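Local coordinates for serine proteinase inhibitor 1 (Myxoma virus, PDB 6BJ5), which inhibits serine endopeptidases as a member of the serpin family and is important in the virulence of the virus, at residues L47-I59 / V268-A282. Residues are numbered along the deposited sequence; the frame is centred on the assembly and turned at random.
Sequences LRIAAGGNTKREI and VRDAFDPSRADFGQA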
loop_
_atom_site.group_PDB
_atom_site.type_symbol
_atom_site.label_atom_id
_atom_site.label_comp_id
_atom_site.label_asym_id
_atom_site.label_seq_id
_atom_site.Cartn_x
_atom_site.Cartn_y
_atom_site.Cartn_z
ATOM N N LEU A 47 0.145 9.858 -13.241
ATOM C CA LEU A 47 1.404 10.295 -13.853
ATOM C C LEU A 47 1.453 9.966 -15.331
ATOM O O LEU A 47 2.157 10.627 -16.099
ATOM C CB LEU A 47 2.585 9.616 -13.162
ATOM C CG LEU A 47 3.990 10.015 -13.619
ATOM C CD1 LEU A 47 4.244 11.467 -13.315
ATOM C CD2 LEU A 47 5.054 9.178 -12.953
ATOM N N ARG A 48 0.697 8.966 -15.735
ATOM C CA ARG A 48 0.726 8.461 -17.090
ATOM C C ARG A 48 -0.039 9.386 -18.036
ATOM O O ARG A 48 0.324 9.514 -19.210
ATOM C CB ARG A 48 0.187 7.033 -17.032
ATOM C CG ARG A 48 0.142 6.289 -18.271
ATOM C CD ARG A 48 -0.318 4.875 -17.975
ATOM N NE ARG A 48 -0.817 4.311 -19.214
ATOM C CZ ARG A 48 -0.035 3.833 -20.172
ATOM N NH1 ARG A 48 1.297 3.830 -20.019
ATOM N NH2 ARG A 48 -0.595 3.376 -21.284
ATOM N N ILE A 49 -1.066 10.073 -17.535
ATOM C CA ILE A 49 -1.810 11.028 -18.338
ATOM C C ILE A 49 -0.922 12.190 -18.749
ATOM O O ILE A 49 -1.200 12.862 -19.740
ATOM C CB ILE A 49 -3.035 11.522 -17.531
ATOM C CG1 ILE A 49 -3.945 10.346 -17.169
ATOM C CG2 ILE A 49 -3.822 12.569 -18.293
ATOM C CD1 ILE A 49 -4.510 9.644 -18.373
ATOM N N ALA A 50 0.175 12.416 -18.039
ATOM C CA ALA A 50 1.102 13.480 -18.381
ATOM C C ALA A 50 2.251 13.025 -19.275
ATOM O O ALA A 50 2.944 13.876 -19.850
ATOM C CB ALA A 50 1.676 14.098 -17.098
ATOM N N ALA A 51 2.493 11.721 -19.390
ATOM C CA ALA A 51 3.682 11.229 -20.073
ATOM C C ALA A 51 3.416 10.961 -21.557
ATOM O O ALA A 51 2.273 10.858 -22.015
ATOM C CB ALA A 51 4.197 9.953 -19.401
ATOM N N GLY A 52 4.498 10.879 -22.323
ATOM C CA GLY A 52 4.398 10.475 -23.709
ATOM C C GLY A 52 5.585 9.618 -24.100
ATOM O O GLY A 52 6.589 9.540 -23.380
ATOM N N GLY A 53 5.438 8.943 -25.245
ATOM C CA GLY A 53 6.577 8.235 -25.806
ATOM C C GLY A 53 7.039 7.064 -24.958
ATOM O O GLY A 53 6.241 6.238 -24.492
ATOM N N ASN A 54 8.365 6.966 -24.795
ATOM C CA ASN A 54 8.920 5.877 -24.005
ATOM C C ASN A 54 8.618 6.035 -22.518
ATOM O O ASN A 54 8.436 5.035 -21.810
ATOM C CB ASN A 54 10.427 5.773 -24.197
ATOM C CG ASN A 54 10.954 4.407 -23.791
ATOM O OD1 ASN A 54 10.330 3.361 -24.079
ATOM N ND2 ASN A 54 12.056 4.404 -23.052
ATOM N N THR A 55 8.642 7.266 -22.003
ATOM C CA THR A 55 8.392 7.462 -20.579
ATOM C C THR A 55 7.038 6.878 -20.192
ATOM O O THR A 55 6.920 6.141 -19.203
ATOM C CB THR A 55 8.508 8.945 -20.227
ATOM O OG1 THR A 55 9.837 9.383 -20.528
ATOM C CG2 THR A 55 8.257 9.188 -18.743
ATOM N N LYS A 56 6.017 7.146 -21.004
ATOM C CA LYS A 56 4.686 6.622 -20.742
ATOM C C LYS A 56 4.661 5.099 -20.856
ATOM O O LYS A 56 4.071 4.401 -20.018
ATOM C CB LYS A 56 3.712 7.268 -21.739
ATOM C CG LYS A 56 2.246 6.831 -21.628
ATOM C CD LYS A 56 1.393 7.629 -22.606
ATOM C CE LYS A 56 0.028 7.000 -22.834
ATOM N NZ LYS A 56 -0.897 7.905 -23.593
ATOM N N ARG A 57 5.289 4.564 -21.902
ATOM C CA ARG A 57 5.286 3.125 -22.099
ATOM C C ARG A 57 5.856 2.403 -20.887
ATOM O O ARG A 57 5.343 1.350 -20.499
ATOM C CB ARG A 57 6.075 2.761 -23.353
ATOM C CG ARG A 57 6.068 1.285 -23.666
ATOM C CD ARG A 57 7.153 0.940 -24.659
ATOM N NE ARG A 57 8.495 1.051 -24.093
ATOM C CZ ARG A 57 9.111 0.053 -23.464
ATOM N NH1 ARG A 57 8.479 -1.121 -23.320
ATOM N NH2 ARG A 57 10.344 0.223 -22.975
ATOM N N GLU A 58 6.921 2.950 -20.280
ATOM C CA GLU A 58 7.532 2.295 -19.128
ATOM C C GLU A 58 6.660 2.387 -17.887
ATOM O O GLU A 58 6.837 1.590 -16.960
ATOM C CB GLU A 58 8.898 2.895 -18.781
ATOM C CG GLU A 58 9.940 3.036 -19.883
ATOM C CD GLU A 58 11.297 3.542 -19.338
ATOM O OE1 GLU A 58 11.327 4.402 -18.432
ATOM O OE2 GLU A 58 12.352 3.084 -19.822
ATOM N N ILE A 59 5.728 3.334 -17.845
ATOM C CA ILE A 59 4.762 3.405 -16.764
ATOM C C ILE A 59 3.647 2.438 -17.112
ATOM O O ILE A 59 2.535 2.832 -17.477
ATOM C CB ILE A 59 4.285 4.848 -16.538
ATOM C CG1 ILE A 59 5.488 5.715 -16.152
ATOM C CG2 ILE A 59 3.210 4.912 -15.469
ATOM C CD1 ILE A 59 5.360 7.148 -16.568
ATOM N N VAL A 268 10.871 1.498 -14.723
ATOM C CA VAL A 268 10.460 2.900 -14.816
ATOM C C VAL A 268 11.723 3.749 -14.658
ATOM O O VAL A 268 12.171 4.033 -13.550
ATOM C CB VAL A 268 9.386 3.254 -13.790
ATOM C CG1 VAL A 268 8.989 4.717 -13.954
ATOM C CG2 VAL A 268 8.146 2.315 -13.924
ATOM N N ARG A 269 12.325 4.126 -15.771
ATOM C CA ARG A 269 13.607 4.810 -15.702
ATOM C C ARG A 269 13.574 6.194 -16.323
ATOM O O ARG A 269 14.203 7.114 -15.785
ATOM C CB ARG A 269 14.685 3.965 -16.394
ATOM C CG ARG A 269 14.950 2.591 -15.772
ATOM C CD ARG A 269 16.148 1.934 -16.438
ATOM N NE ARG A 269 16.399 0.564 -16.003
ATOM C CZ ARG A 269 17.122 0.215 -14.946
ATOM N NH1 ARG A 269 17.679 1.140 -14.177
ATOM N NH2 ARG A 269 17.292 -1.071 -14.659
ATOM N N ASP A 270 12.854 6.366 -17.445
ATOM C CA ASP A 270 12.881 7.645 -18.155
ATOM C C ASP A 270 12.288 8.764 -17.310
ATOM O O ASP A 270 12.781 9.901 -17.334
ATOM C CB ASP A 270 12.127 7.560 -19.490
ATOM C CG ASP A 270 12.979 7.016 -20.625
ATOM O OD1 ASP A 270 14.180 6.750 -20.406
ATOM O OD2 ASP A 270 12.470 6.945 -21.767
ATOM N N ALA A 271 11.240 8.459 -16.547
ATOM C CA ALA A 271 10.601 9.483 -15.737
ATOM C C ALA A 271 11.593 10.177 -14.819
ATOM O O ALA A 271 11.450 11.372 -14.555
ATOM C CB ALA A 271 9.459 8.866 -14.923
ATOM N N PHE A 272 12.638 9.472 -14.378
ATOM C CA PHE A 272 13.620 10.044 -13.456
ATOM C C PHE A 272 14.785 10.717 -14.155
ATOM O O PHE A 272 15.571 11.401 -13.490
ATOM C CB PHE A 272 14.205 8.973 -12.521
ATOM C CG PHE A 272 13.190 8.313 -11.651
ATOM C CD1 PHE A 272 12.476 7.211 -12.107
ATOM C CD2 PHE A 272 12.918 8.812 -10.381
ATOM C CE1 PHE A 272 11.525 6.605 -11.301
ATOM C CE2 PHE A 272 11.970 8.214 -9.577
ATOM C CZ PHE A 272 11.271 7.105 -10.040
ATOM N N ASP A 273 14.915 10.551 -15.468
ATOM C CA ASP A 273 16.091 11.046 -16.157
ATOM C C ASP A 273 15.726 12.369 -16.803
ATOM O O ASP A 273 14.878 12.388 -17.714
ATOM C CB ASP A 273 16.541 10.039 -17.209
ATOM C CG ASP A 273 17.747 10.499 -17.999
ATOM O OD1 ASP A 273 18.249 11.628 -17.774
ATOM O OD2 ASP A 273 18.196 9.704 -18.857
ATOM N N PRO A 274 16.334 13.485 -16.392
ATOM C CA PRO A 274 15.930 14.791 -16.949
ATOM C C PRO A 274 16.163 14.898 -18.446
ATOM O O PRO A 274 15.360 15.526 -19.154
ATOM C CB PRO A 274 16.810 15.788 -16.178
ATOM C CG PRO A 274 17.207 15.070 -14.937
ATOM C CD PRO A 274 17.320 13.620 -15.309
ATOM N N SER A 275 17.216 14.251 -18.950
ATOM C CA SER A 275 17.526 14.326 -20.372
ATOM C C SER A 275 16.485 13.604 -21.211
ATOM O O SER A 275 16.253 13.987 -22.361
ATOM C CB SER A 275 18.907 13.727 -20.644
ATOM O OG SER A 275 19.924 14.408 -19.932
ATOM N N ARG A 276 15.843 12.575 -20.661
ATOM C CA ARG A 276 15.052 11.655 -21.467
ATOM C C ARG A 276 13.574 11.665 -21.108
ATOM O O ARG A 276 12.797 10.926 -21.726
ATOM C CB ARG A 276 15.605 10.231 -21.335
ATOM C CG ARG A 276 16.985 10.009 -21.940
ATOM C CD ARG A 276 17.221 8.516 -22.158
ATOM N NE ARG A 276 16.019 7.881 -22.697
ATOM C CZ ARG A 276 15.777 7.694 -23.994
ATOM N NH1 ARG A 276 16.670 8.079 -24.904
ATOM N NH2 ARG A 276 14.640 7.123 -24.380
ATOM N N ALA A 277 13.161 12.475 -20.137
ATOM C CA ALA A 277 11.816 12.395 -19.571
ATOM C C ALA A 277 10.844 13.176 -20.444
ATOM O O ALA A 277 10.954 14.396 -20.569
ATOM C CB ALA A 277 11.789 12.912 -18.134
ATOM N N ASP A 278 9.949 12.467 -21.117
ATOM C CA ASP A 278 8.907 13.097 -21.930
ATOM C C ASP A 278 7.631 13.239 -21.108
ATOM O O ASP A 278 6.813 12.312 -21.053
ATOM C CB ASP A 278 8.634 12.299 -23.204
ATOM C CG ASP A 278 7.508 12.899 -24.040
ATOM O OD1 ASP A 278 7.075 14.024 -23.740
ATOM O OD2 ASP A 278 7.015 12.246 -24.977
ATOM N N PHE A 279 7.422 14.419 -20.513
ATOM C CA PHE A 279 6.114 14.792 -19.970
ATOM C C PHE A 279 5.457 15.893 -20.800
ATOM O O PHE A 279 4.753 16.760 -20.272
ATOM C CB PHE A 279 6.207 15.177 -18.495
ATOM C CG PHE A 279 6.485 14.001 -17.600
ATOM C CD1 PHE A 279 5.478 13.103 -17.318
ATOM C CD2 PHE A 279 7.757 13.771 -17.095
ATOM C CE1 PHE A 279 5.725 12.009 -16.507
ATOM C CE2 PHE A 279 8.021 12.674 -16.285
ATOM C CZ PHE A 279 7.012 11.794 -15.984
ATOM N N GLY A 280 5.695 15.850 -22.116
ATOM C CA GLY A 280 5.181 16.813 -23.075
ATOM C C GLY A 280 3.673 16.839 -23.243
ATOM O O GLY A 280 3.152 17.782 -23.848
ATOM N N GLN A 281 2.961 15.813 -22.797
ATOM C CA GLN A 281 1.503 15.905 -22.827
ATOM C C GLN A 281 0.978 16.846 -21.756
ATOM O O GLN A 281 -0.116 17.412 -21.899
ATOM C CB GLN A 281 0.870 14.523 -22.658
ATOM C CG GLN A 281 1.328 13.556 -23.694
ATOM C CD GLN A 281 0.901 14.024 -25.061
ATOM O OE1 GLN A 281 1.703 14.560 -25.834
ATOM N NE2 GLN A 281 -0.391 13.879 -25.349
ATOM N N ALA A 282 1.754 17.045 -20.697
ATOM C CA ALA A 282 1.354 17.977 -19.657
ATOM C C ALA A 282 1.868 19.361 -19.970
ATOM O O ALA A 282 1.167 20.358 -19.810
ATOM C CB ALA A 282 1.891 17.542 -18.295
HETATM O O HOH W 1 9.472 6.014 -17.539
#
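Glu58 reaches across to the chain at Arg269 and Asp270 and offers it a single oxygen, an example of how one carboxylate can pin a loop by its backbone. Its CG lies beside its own N (chi1 -51°) and the chain runs straight on from there, which carries Glu58 OE1 to Asp270 N at 2.7 Å, an almost linear bond on the syn side of the carboxylate. Arg269 N meets Glu58 OE1 at 2.9 Å from above that plane. A water joins the same oxygen and links it to Thr55 O and Ala271 N.

Asp270 returns the grip. Asn54 crosses it at about a right angle: Asn54 ND2 donates to Asp270 OD2 at 2.9 Å from above the carboxylate, with the amide and carboxylate planes 74° apart. OD1 takes the salt bridge from NE of Arg276, whose guanidinium lies edge-on to the acid.

Thr55 divides its branches, its chi1 of -61° sending them to different partners: Thr55 OG1 accepts a straight bond from Asp278 N at 3.1 Å, while CG2 rests against Ala271 and the CZ of Phe279. Further along, Gly52 N donates to Asp278 O at 3.0 Å. CD1 and CE1 of the Phe279 ring meet the methyls of Ala50 and Ala51, with the carbonyl oxygens of Leu47 and Ala50 at its edge. Leu47 crosses the ring at about a right angle, Leu47 CD1 3.6 Å from Phe279 CE1; Val290 touches it too.

The long loop between helix 260-265 and strand 293-302 of this serpin is thus fastened to the 53-58 helix and the turn before it. Glu58 OE2 and Asp270 OD1 lie only 4.1 Å apart, and the repulsion between the two acids is probably offset by the backbone N-H donors on Glu58 and by Arg276 on Asp270.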